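Aminotransferase class I and II (Streptococcus suis 89/1591, PDB 3OP7) probably catalyses pyridoxal 5'-phosphate-dependent transfer of amino groups between amino acids and 2-oxo acids, working as a homodimer of the fold-type I class. Local coordinates at residues 271-274 with 275-279; 66-69 with 70-74; 30-33 with 34-38; 333-337 with 338-342. One frame throughout, in Å; residues are numbered along the deposited sequence. Where two conformers were deposited one is given.

Contact 1 of 4, residues 271-274 with 275-279; sequences QEIL and ERNRH. With EDO (1,2-ethanediol), chain I.
I273 and N277 lie one helical turn apart, side by side and pointing the same way, with I273 CG2 3.9 Å from N277 ND2. The turn under them is a regular alpha-helix: N277 N gives its hydrogen to I273 O at 2.9 Å, nearly along the C=O axis, and R278 N repeats the bond to L274 O at 2.8 Å. N277 keeps CG beside its own backbone N (chi1 -73°), which sets the amide alongside I273 and leaves both of its polar ends engaged. OD1 takes a bond from R276 NH1 at 2.8 Å, in the carbonyl plane and on a lone pair, although N277 OD1 lies 22° out of the R276 guanidinium plane. ND2 turns to T223 O and S225 OG, so this side of the helix is hydrogen-bonded to the loop that follows K222, the lysine that carries the cofactor.

On another flank E275 bends at chi2, and its OE2 accepts from O2 of a 1,2-ethanediol at 2.8 Å. R278 NE reaches the same O2 at 3.3 Å, a weak bond, while R278 NH1 forms a salt bridge with E282. The diol probably comes from the crystallisation liquor. In the fold, this turn opens the long helix 270-294; L274 packs on T223 and Y224, I273 rests against L37 and L40 of helix 34-41, and E272 against L40.

Contact 2 of 4, residues 66-69 with 70-74; sequences PAFK and KSVSQ
F68 and V72 make the tight side of this helical turn. V72 CG2 stands over one face of the F68 ring, 3.9 Å from the centroid and only 16° off the ring normal, a CH-pi contact shifted toward the rim, with CZ the closest ring atom at 3.8 Å. The ring reaches this place because CG lies anti to the F68 backbone N (chi1 175°), so that the two side chains run alongside each other. Beneath them V72 N binds F68 O at 2.9 Å, and the same i to i+4 pattern recurs from K70 N to P66 O and from S73 N to K69 O. Buried S73 belongs to this close-knit part as well, for the K70 carbonyl is gripped twice: S73 OG donates to K70 O at 2.7 Å and Q74 N at 3.0 Å. The hydroxyl comes back to that oxygen from the position between its own N and carbonyl carbon (chi1 78°).

The other side is looser and polar. K70 bends at chi2, its exposed chain leading off from the turn. K69, partly exposed, leaves with an extended chain, its NZ paired with E63 in a salt bridge.

Helix 66-73 thus shows one apolar face to the protein. F68 and V72 pack on I84 of strand 84-87 and W233 of strand 232-235, at the edge of the large mixed sheet, and F68 and S71 touch L267 of helix 257-268.

Contact 3 of 4, residues 30-33 with 34-38; sequences SSLT and LEELF. With SO4 (sulfate ion), chain C.
T33 and E36 define the start of helix 34-41: T33 is its N-cap, and T33 OG1 accepts the hydrogen of E36 N at 3.0 Å with an N-H...O angle of 163°. The hydroxyl can do this because it sits between the T33 backbone N and carbonyl carbon (chi1 64°), turned forward over the first turn, while T33 O takes L37 N at 2.9 Å to begin the regular helical bonding. No capping box closes, since the E36 carboxylate goes elsewhere and T33 N, buried here, has no partner in the model.

L32 and E36 meet at about a right angle. The extended E36 chain crosses the end of the leucine, whose CD2 lies 3.4 Å from E36 CD in the conformer given. E36 OE2 forms a salt bridge with R276, so a methyl group packs beside a charge pair. The other branch, L32 CD1, faces L37 CD1 at 4.4 Å; these two residues flank the cap as N' and N4, the positions of a hydrophobic staple, though a loose one.

Farther back, S31 holds a sulfate, probably from the crystallisation liquor: in the conformer given S31 OG donates to its O4 at 2.6 Å, and S31 N donates to its O2 at 3.0 Å. N58 of the second subunit binds the same ion, and Q53 of that subunit bonds to E35, placing the contact at the dimer interface. Within its own chain, L34 and L37 pack on V262 of helix 257-268, and L34 also touches Y49 of helix 45-53.

Contact 4 of 4, residues 333-337 with 338-342; sequences LLVPG and NRFER
P336 and R339 join in the first of two overlapping tight turns: R339 N binds P336 O at 3.1 Å, and F340 N binds G337 O at 2.9 Å. The turns end in a Schellman motif, identified by its paired bonds, R342 N to G337 O at 3.0 Å and E341 N to N338 O at 3.1 Å, and by the left-handed backbone of E341 (phi 50°, psi 35°). G337 O is held by two N-H groups that approach from opposite faces of its carbonyl plane. Lacking a side chain, G337 lets R342 O come in to 3.3 Å from G337 CA, a CA-H...O contact.

The motif leads from strand 335-336, an edge of the four-stranded antiparallel sheet, toward strand 345-348. Its polar side chains bond to surrounding elements of the chain: R339 makes salt bridges with E11 and E320, while N338, E341 and R342 hydrogen-bond to E320, Y112 and Q133. R339 CG runs alongside the proline ring, 4.0 Å from P336 CG.

F340 also touches V9 of helix 8-16 and R347 of strand 345-348, and it turns back to cross V335 at about a right angle. The closest apolar approach of the pair is V335 CG1 to F340 CE1, 3.6 Å.

In the fold
Contacts 1 and 3 touch, R276 reaching E36 on helix 34-41 and S30 in the loop before it. Contact 4 is remote, its centre about 36 Å from that of contact 2, on the opposite side of the chain's centre. All four are partly buried, each setting buried residues (I273 and N277; F68 and V72; L32 and L37; V335 and F340) beside an exposed one such as E275, K70, E35 or E341. Contacts 1 and 2 are turns within helices, polar near the start of 270-294 and aromatic-aliphatic along the short helix 66-73. Contacts 3 and 4 are helix or turn ends, closed by a threonine cap and by backbone bonds; contact 3 alone meets the second subunit.

Contact 1 of 4, residues 271-274 with 275-279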
loop_
_atom_site.group_PDB
_atom_site.type_symbol
_atom_site.label_atom_id
_atom_site.label_comp_id
_atom_site.label_asym_id
_atom_site.label_seq_id
_atom_site.Cartn_x
_atom_site.Cartn_y
_atom_site.Cartn_z
ATOM N N GLN A 271 -8.924 -20.609 14.106
ATOM C CA GLN A 271 -10.040 -20.989 14.951
ATOM C C GLN A 271 -9.843 -20.563 16.410
ATOM O O GLN A 271 -10.811 -20.204 17.108
ATOM C CB GLN A 271 -10.311 -22.494 14.783
ATOM C CG GLN A 271 -10.901 -22.776 13.383
ATOM C CD GLN A 271 -10.786 -24.220 12.909
ATOM O OE1 GLN A 271 -9.699 -24.784 12.851
ATOM N NE2 GLN A 271 -11.906 -24.797 12.524
ATOM N N GLU A 272 -8.599 -20.596 16.878
ATOM C CA GLU A 272 -8.301 -20.106 18.220
ATOM C C GLU A 272 -8.499 -18.589 18.361
ATOM O O GLU A 272 -8.982 -18.104 19.410
ATOM C CB GLU A 272 -6.904 -20.521 18.677
ATOM C CG GLU A 272 -6.782 -22.048 18.817
ATOM C CD GLU A 272 -6.053 -22.657 17.629
ATOM O OE1 GLU A 272 -6.528 -22.550 16.463
ATOM O OE2 GLU A 272 -4.972 -23.231 17.880
ATOM N N ILE A 273 -8.150 -17.846 17.319
ATOM C CA ILE A 273 -8.388 -16.414 17.309
ATOM C C ILE A 273 -9.899 -16.146 17.289
ATOM O O ILE A 273 -10.411 -15.287 18.035
ATOM C CB ILE A 273 -7.607 -15.719 16.167
ATOM C CG1 ILE A 273 -6.102 -15.912 16.373
ATOM C CG2 ILE A 273 -7.965 -14.227 16.096
ATOM C CD1 ILE A 273 -5.344 -15.474 15.155
ATOM N N LEU A 274 -10.639 -16.894 16.478
ATOM C CA LEU A 274 -12.080 -16.716 16.412
ATOM C C LEU A 274 -12.722 -16.949 17.769
ATOM O O LEU A 274 -13.655 -16.243 18.168
ATOM C CB LEU A 274 -12.705 -17.644 15.371
ATOM C CG LEU A 274 -12.379 -17.294 13.908
ATOM C CD1 LEU A 274 -13.018 -18.309 12.962
ATOM C CD2 LEU A 274 -12.781 -15.881 13.491
ATOM N N GLU A 275 -12.228 -17.947 18.486
ATOM C CA GLU A 275 -12.808 -18.279 19.785
ATOM C C GLU A 275 -12.564 -17.167 20.802
ATOM O O GLU A 275 -13.483 -16.785 21.533
ATOM C CB GLU A 275 -12.303 -19.643 20.221
ATOM C CG GLU A 275 -13.232 -20.771 19.735
ATOM C CD GLU A 275 -14.603 -20.733 20.435
ATOM O OE1 GLU A 275 -14.646 -20.791 21.686
ATOM O OE2 GLU A 275 -15.640 -20.616 19.740
ATOM N N ARG A 276 -11.341 -16.621 20.808
ATOM C CA ARG A 276 -10.994 -15.451 21.611
ATOM C C ARG A 276 -11.939 -14.296 21.283
ATOM O O ARG A 276 -12.488 -13.677 22.177
ATOM C CB ARG A 276 -9.564 -15.004 21.343
ATOM C CG ARG A 276 -9.119 -13.717 22.061
ATOM C CD ARG A 276 -7.934 -13.136 21.360
ATOM N NE ARG A 276 -7.381 -11.919 21.976
ATOM C CZ ARG A 276 -7.508 -10.688 21.484
ATOM N NH1 ARG A 276 -8.223 -10.457 20.391
ATOM N NH2 ARG A 276 -6.900 -9.678 22.096
ATOM N N ASN A 277 -12.073 -14.002 19.997
ATOM C CA ASN A 277 -12.820 -12.848 19.548
ATOM C C ASN A 277 -14.318 -12.967 19.682
ATOM O O ASN A 277 -14.980 -11.946 19.908
ATOM C CB ASN A 277 -12.351 -12.428 18.149
ATOM C CG ASN A 277 -11.019 -11.789 18.221
ATOM O OD1 ASN A 277 -10.495 -11.684 19.320
ATOM N ND2 ASN A 277 -10.448 -11.335 17.081
ATOM N N ARG A 278 -14.842 -14.193 19.597
ATOM C CA ARG A 278 -16.266 -14.446 19.902
ATOM C C ARG A 278 -16.632 -14.007 21.321
ATOM O O ARG A 278 -17.656 -13.367 21.537
ATOM C CB ARG A 278 -16.659 -15.922 19.709
ATOM C CG ARG A 278 -18.122 -16.222 20.173
ATOM C CD ARG A 278 -18.626 -17.632 19.801
ATOM N NE ARG A 278 -18.685 -17.817 18.355
ATOM C CZ ARG A 278 -19.652 -17.332 17.565
ATOM N NH1 ARG A 278 -20.685 -16.646 18.076
ATOM N NH2 ARG A 278 -19.611 -17.551 16.263
ATOM N N HIS A 279 -15.808 -14.360 22.301
ATOM C CA HIS A 279 -16.057 -13.953 23.673
ATOM C C HIS A 279 -16.088 -12.428 23.835
ATOM O O HIS A 279 -16.966 -11.872 24.501
ATOM C CB HIS A 279 -15.004 -14.554 24.621
ATOM C CG HIS A 279 -15.098 -16.044 24.783
ATOM N ND1 HIS A 279 -16.198 -16.670 25.341
ATOM C CD2 HIS A 279 -14.202 -17.027 24.511
ATOM C CE1 HIS A 279 -15.983 -17.975 25.382
ATOM N NE2 HIS A 279 -14.775 -18.216 24.898
HETATM C C1 EDO I . -16.615 -18.852 15.109
HETATM O O1 EDO I . -17.337 -19.484 14.056
HETATM C C2 EDO I . -16.442 -19.840 16.257
HETATM O O2 EDO I . -15.849 -19.190 17.387
#

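Contact 2 of 4, residues 66-69 with 70-74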
loop_
_atom_site.group_PDB
_atom_site.type_symbol
_atom_site.label_atom_id
_atom_site.label_comp_id
_atom_site.label_asym_id
_atom_site.label_seq_id
_atom_site.Cartn_x
_atom_site.Cartn_y
_atom_site.Cartn_z
ATOM N N PRO A 66 3.443 -19.723 0.308
ATOM C CA PRO A 66 2.571 -20.851 -0.034
ATOM C C PRO A 66 1.649 -21.229 1.121
ATOM O O PRO A 66 0.479 -21.622 0.908
ATOM C CB PRO A 66 3.582 -21.954 -0.367
ATOM C CG PRO A 66 4.777 -21.205 -0.872
ATOM C CD PRO A 66 4.855 -20.006 -0.010
ATOM N N ALA A 67 2.144 -21.102 2.347
ATOM C CA ALA A 67 1.317 -21.417 3.532
ATOM C C ALA A 67 0.178 -20.397 3.676
ATOM O O ALA A 67 -0.945 -20.755 3.969
ATOM C CB ALA A 67 2.176 -21.443 4.813
ATOM N N PHE A 68 0.498 -19.123 3.458
ATOM C CA PHE A 68 -0.526 -18.060 3.438
ATOM C C PHE A 68 -1.615 -18.357 2.400
ATOM O O PHE A 68 -2.806 -18.381 2.701
ATOM C CB PHE A 68 0.121 -16.703 3.161
ATOM C CG PHE A 68 -0.857 -15.603 3.011
ATOM C CD1 PHE A 68 -1.356 -14.961 4.128
ATOM C CD2 PHE A 68 -1.260 -15.185 1.749
ATOM C CE1 PHE A 68 -2.270 -13.908 3.987
ATOM C CE2 PHE A 68 -2.226 -14.121 1.589
ATOM C CZ PHE A 68 -2.719 -13.492 2.717
ATOM N N LYS A 69 -1.195 -18.627 1.162
ATOM C CA LYS A 69 -2.169 -18.883 0.107
ATOM C C LYS A 69 -3.007 -20.094 0.392
ATOM O O LYS A 69 -4.221 -20.049 0.197
ATOM C CB LYS A 69 -1.509 -19.008 -1.284
ATOM C CG LYS A 69 -0.915 -17.744 -1.796
ATOM C CD LYS A 69 -0.385 -18.048 -3.219
ATOM C CE LYS A 69 0.151 -16.834 -3.871
ATOM N NZ LYS A 69 0.513 -17.101 -5.340
ATOM N N LYS A 70 -2.392 -21.175 0.841
ATOM C CA LYS A 70 -3.162 -22.394 1.167
ATOM C C LYS A 70 -4.137 -22.162 2.326
ATOM O O LYS A 70 -5.309 -22.515 2.206
ATOM C CB LYS A 70 -2.244 -23.545 1.540
ATOM C CG LYS A 70 -2.939 -24.887 1.804
ATOM C CD LYS A 70 -3.630 -25.402 0.557
ATOM C CE LYS A 70 -4.165 -26.799 0.739
ATOM N NZ LYS A 70 -4.872 -27.312 -0.487
ATOM N N SER A 71 -3.658 -21.582 3.421
ATOM C CA SER A 71 -4.500 -21.395 4.615
ATOM C C SER A 71 -5.683 -20.475 4.292
ATOM O O SER A 71 -6.790 -20.769 4.694
ATOM C CB SER A 71 -3.713 -20.810 5.778
ATOM O OG SER A 71 -2.729 -21.728 6.258
ATOM N N VAL A 72 -5.420 -19.385 3.557
ATOM C CA VAL A 72 -6.504 -18.502 3.121
ATOM C C VAL A 72 -7.511 -19.253 2.248
ATOM O O VAL A 72 -8.719 -19.151 2.478
ATOM C CB VAL A 72 -6.014 -17.253 2.400
ATOM C CG1 VAL A 72 -7.206 -16.530 1.718
ATOM C CG2 VAL A 72 -5.267 -16.280 3.351
ATOM N N SER A 73 -7.028 -19.989 1.235
ATOM C CA SER A 73 -7.915 -20.774 0.340
ATOM C C SER A 73 -8.845 -21.701 1.139
ATOM O O SER A 73 -10.008 -21.877 0.793
ATOM C CB SER A 73 -7.086 -21.503 -0.741
ATOM O OG SER A 73 -6.448 -22.658 -0.241
ATOM N N GLN A 74 -8.335 -22.235 2.235
ATOM C CA GLN A 74 -9.046 -23.185 3.063
ATOM C C GLN A 74 -10.177 -22.537 3.891
ATOM O O GLN A 74 -11.046 -23.241 4.429
ATOM C CB GLN A 74 -8.077 -23.928 3.977
ATOM C CG GLN A 74 -7.230 -24.978 3.264
ATOM C CD GLN A 74 -6.187 -25.604 4.179
ATOM O OE1 GLN A 74 -5.566 -24.926 5.012
ATOM N NE2 GLN A 74 -5.976 -26.897 4.020
#

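Contact 3 of 4, residues 30-33 with 34-38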
loop_
_atom_site.group_PDB
_atom_site.type_symbol
_atom_site.label_atom_id
_atom_site.label_comp_id
_atom_site.label_asym_id
_atom_site.label_seq_id
_atom_site.Cartn_x
_atom_site.Cartn_y
_atom_site.Cartn_z
ATOM N N SER A 30 -10.059 -5.728 20.015
ATOM C CA SER A 30 -8.828 -5.615 20.830
ATOM C C SER A 30 -7.666 -6.390 20.230
ATOM O O SER A 30 -7.675 -7.613 20.178
ATOM C CB SER A 30 -9.041 -6.116 22.243
ATOM O OG SER A 30 -10.054 -5.348 22.886
ATOM N N SER A 31 -6.654 -5.654 19.780
ATOM C CA SER A 31 -5.530 -6.234 19.052
ATOM C C SER A 31 -4.709 -7.224 19.878
ATOM O O SER A 31 -4.648 -7.141 21.119
ATOM C CB SER A 31 -4.606 -5.102 18.605
ATOM O OG SER A 31 -3.958 -4.533 19.732
ATOM N N LEU A 32 -4.078 -8.140 19.184
ATOM C CA LEU A 32 -3.158 -9.117 19.772
ATOM C C LEU A 32 -1.773 -8.549 19.857
ATOM O O LEU A 32 -1.340 -7.785 18.970
ATOM C CB LEU A 32 -3.134 -10.379 18.900
ATOM C CG LEU A 32 -4.353 -11.318 19.041
ATOM C CD1 LEU A 32 -4.389 -12.308 17.811
ATOM C CD2 LEU A 32 -4.283 -12.035 20.351
ATOM N N THR A 33 -1.050 -8.965 20.875
ATOM C CA THR A 33 0.409 -8.878 20.843
ATOM C C THR A 33 0.993 -10.197 20.305
ATOM O O THR A 33 0.331 -11.229 20.302
ATOM C CB THR A 33 1.007 -8.661 22.210
ATOM O OG1 THR A 33 0.704 -9.814 23.036
ATOM C CG2 THR A 33 0.481 -7.352 22.887
ATOM N N LEU A 34 2.254 -10.177 19.884
ATOM C CA LEU A 34 2.918 -11.406 19.456
ATOM C C LEU A 34 2.910 -12.418 20.593
ATOM O O LEU A 34 2.632 -13.589 20.383
ATOM C CB LEU A 34 4.356 -11.084 18.984
ATOM C CG LEU A 34 4.947 -11.991 17.927
ATOM C CD1 LEU A 34 3.963 -12.219 16.773
ATOM C CD2 LEU A 34 6.294 -11.386 17.463
ATOM N N GLU A 35 3.187 -11.950 21.807
ATOM C CA GLU A 35 3.148 -12.795 23.008
ATOM C C GLU A 35 1.820 -13.553 23.126
ATOM O O GLU A 35 1.812 -14.753 23.348
ATOM C CB GLU A 35 3.322 -11.921 24.259
ATOM C CG GLU A 35 3.013 -12.608 25.597
ATOM C CD GLU A 35 4.228 -12.994 26.385
ATOM O OE1 GLU A 35 5.273 -12.297 26.295
ATOM O OE2 GLU A 35 4.110 -13.995 27.138
ATOM N N GLU A 36 0.715 -12.834 22.989
ATOM C CA GLU A 36 -0.609 -13.443 23.074
ATOM C C GLU A 36 -0.844 -14.395 21.902
ATOM O O GLU A 36 -1.460 -15.452 22.069
ATOM C CB GLU A 36 -1.746 -12.389 23.157
ATOM C CG GLU A 36 -3.078 -12.994 23.650
ATOM C CD GLU A 36 -4.292 -12.065 23.702
ATOM O OE1 GLU A 36 -4.164 -10.833 23.521
ATOM O OE2 GLU A 36 -5.404 -12.611 23.933
ATOM N N LEU A 37 -0.383 -14.020 20.706
ATOM C CA LEU A 37 -0.515 -14.926 19.562
ATOM C C LEU A 37 0.281 -16.221 19.740
ATOM O O LEU A 37 -0.235 -17.311 19.450
ATOM C CB LEU A 37 -0.091 -14.268 18.264
ATOM C CG LEU A 37 -0.201 -15.089 16.981
ATOM C CD1 LEU A 37 -1.647 -15.606 16.718
ATOM C CD2 LEU A 37 0.365 -14.284 15.758
ATOM N N PHE A 38 1.493 -16.126 20.281
ATOM C CA PHE A 38 2.258 -17.325 20.572
ATOM C C PHE A 38 1.506 -18.199 21.572
ATOM O O PHE A 38 1.433 -19.418 21.410
ATOM C CB PHE A 38 3.624 -16.973 21.144
ATOM C CG PHE A 38 4.583 -16.324 20.156
ATOM C CD1 PHE A 38 4.604 -16.696 18.832
ATOM C CD2 PHE A 38 5.524 -15.414 20.601
ATOM C CE1 PHE A 38 5.521 -16.139 17.963
ATOM C CE2 PHE A 38 6.438 -14.851 19.727
ATOM C CZ PHE A 38 6.440 -15.221 18.411
HETATM S S SO4 C . -6.273 -2.012 20.735
HETATM O O1 SO4 C . -6.709 -2.511 22.023
HETATM O O2 SO4 C . -6.938 -2.674 19.602
HETATM O O3 SO4 C . -6.299 -0.598 20.509
HETATM O O4 SO4 C . -4.882 -2.347 20.826
#

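Contact 4 of 4, residues 333-337 with 338-342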
loop_
_atom_site.group_PDB
_atom_site.type_symbol
_atom_site.label_atom_id
_atom_site.label_comp_id
_atom_site.label_asym_id
_atom_site.label_seq_id
_atom_site.Cartn_x
_atom_site.Cartn_y
_atom_site.Cartn_z
ATOM N N LEU A 333 -14.716 9.527 22.416
ATOM C CA LEU A 333 -14.605 9.672 20.957
ATOM C C LEU A 333 -15.490 8.668 20.258
ATOM O O LEU A 333 -15.404 7.462 20.514
ATOM C CB LEU A 333 -13.166 9.532 20.484
ATOM C CG LEU A 333 -12.914 9.861 18.988
ATOM C CD1 LEU A 333 -13.075 11.363 18.721
ATOM C CD2 LEU A 333 -11.551 9.362 18.541
ATOM N N LEU A 334 -16.350 9.204 19.378
ATOM C CA LEU A 334 -17.194 8.449 18.468
ATOM C C LEU A 334 -16.867 8.981 17.077
ATOM O O LEU A 334 -16.094 9.961 16.956
ATOM C CB LEU A 334 -18.678 8.744 18.785
ATOM C CG LEU A 334 -19.228 8.198 20.112
ATOM C CD1 LEU A 334 -20.565 8.850 20.457
ATOM C CD2 LEU A 334 -19.400 6.706 19.986
ATOM N N VAL A 335 -17.459 8.389 16.039
ATOM C CA VAL A 335 -17.404 8.978 14.687
ATOM C C VAL A 335 -18.816 9.438 14.326
ATOM O O VAL A 335 -19.741 8.629 14.329
ATOM C CB VAL A 335 -16.844 8.050 13.632
ATOM C CG1 VAL A 335 -16.741 8.817 12.248
ATOM C CG2 VAL A 335 -15.461 7.526 14.088
ATOM N N PRO A 336 -18.991 10.743 14.060
ATOM C CA PRO A 336 -20.364 11.202 13.819
ATOM C C PRO A 336 -20.891 10.786 12.459
ATOM O O PRO A 336 -20.097 10.630 11.500
ATOM C CB PRO A 336 -20.248 12.731 13.880
ATOM C CG PRO A 336 -18.854 13.028 13.485
ATOM C CD PRO A 336 -18.031 11.858 14.008
ATOM N N GLY A 337 -22.218 10.635 12.383
ATOM C CA GLY A 337 -22.872 10.028 11.238
ATOM C C GLY A 337 -22.765 10.782 9.925
ATOM O O GLY A 337 -22.829 10.163 8.873
ATOM N N ASN A 338 -22.615 12.102 9.988
ATOM C CA ASN A 338 -22.413 12.915 8.783
ATOM C C ASN A 338 -21.162 12.520 8.016
ATOM O O ASN A 338 -21.070 12.783 6.821
ATOM C CB ASN A 338 -22.349 14.404 9.137
ATOM C CG ASN A 338 -21.182 14.710 10.051
ATOM O OD1 ASN A 338 -21.093 14.131 11.123
ATOM N ND2 ASN A 338 -20.281 15.588 9.625
ATOM N N ARG A 339 -20.193 11.889 8.681
ATOM C CA ARG A 339 -18.996 11.383 7.990
ATOM C C ARG A 339 -19.310 10.171 7.089
ATOM O O ARG A 339 -18.446 9.766 6.275
ATOM C CB ARG A 339 -17.886 11.031 8.987
ATOM C CG ARG A 339 -17.404 12.195 9.873
ATOM C CD ARG A 339 -16.814 13.304 9.028
ATOM N NE ARG A 339 -16.351 14.501 9.733
ATOM C CZ ARG A 339 -15.144 15.042 9.604
ATOM N NH1 ARG A 339 -14.209 14.465 8.829
ATOM N NH2 ARG A 339 -14.871 16.172 10.232
ATOM N N PHE A 340 -20.506 9.610 7.249
ATOM C CA PHE A 340 -21.088 8.565 6.383
ATOM C C PHE A 340 -22.341 9.071 5.609
ATOM O O PHE A 340 -23.133 8.282 5.092
ATOM C CB PHE A 340 -21.448 7.329 7.240
ATOM C CG PHE A 340 -20.368 6.908 8.200
ATOM C CD1 PHE A 340 -20.310 7.439 9.481
ATOM C CD2 PHE A 340 -19.381 5.997 7.825
ATOM C CE1 PHE A 340 -19.296 7.073 10.369
ATOM C CE2 PHE A 340 -18.359 5.630 8.705
ATOM C CZ PHE A 340 -18.321 6.163 9.982
ATOM N N GLU A 341 -22.515 10.393 5.525
ATOM C CA GLU A 341 -23.690 11.024 4.960
ATOM C C GLU A 341 -25.008 10.483 5.518
ATOM O O GLU A 341 -26.023 10.455 4.829
ATOM C CB GLU A 341 -23.684 11.038 3.414
ATOM C CG GLU A 341 -24.516 12.239 2.836
ATOM C CD GLU A 341 -24.598 12.299 1.299
ATOM O OE1 GLU A 341 -23.963 11.461 0.620
ATOM O OE2 GLU A 341 -25.326 13.184 0.770
ATOM N N ARG A 342 -25.008 10.121 6.799
ATOM C CA ARG A 342 -26.254 9.838 7.522
ATOM C C ARG A 342 -26.199 10.485 8.893
ATOM O O ARG A 342 -25.849 9.833 9.890
ATOM C CB ARG A 342 -26.458 8.338 7.703
ATOM C CG ARG A 342 -26.786 7.573 6.428
ATOM C CD ARG A 342 -28.281 7.698 6.042
ATOM N NE ARG A 342 -28.686 6.701 5.020
ATOM C CZ ARG A 342 -28.390 6.780 3.730
ATOM N NH1 ARG A 342 -27.674 7.825 3.286
ATOM N NH2 ARG A 342 -28.814 5.818 2.869
#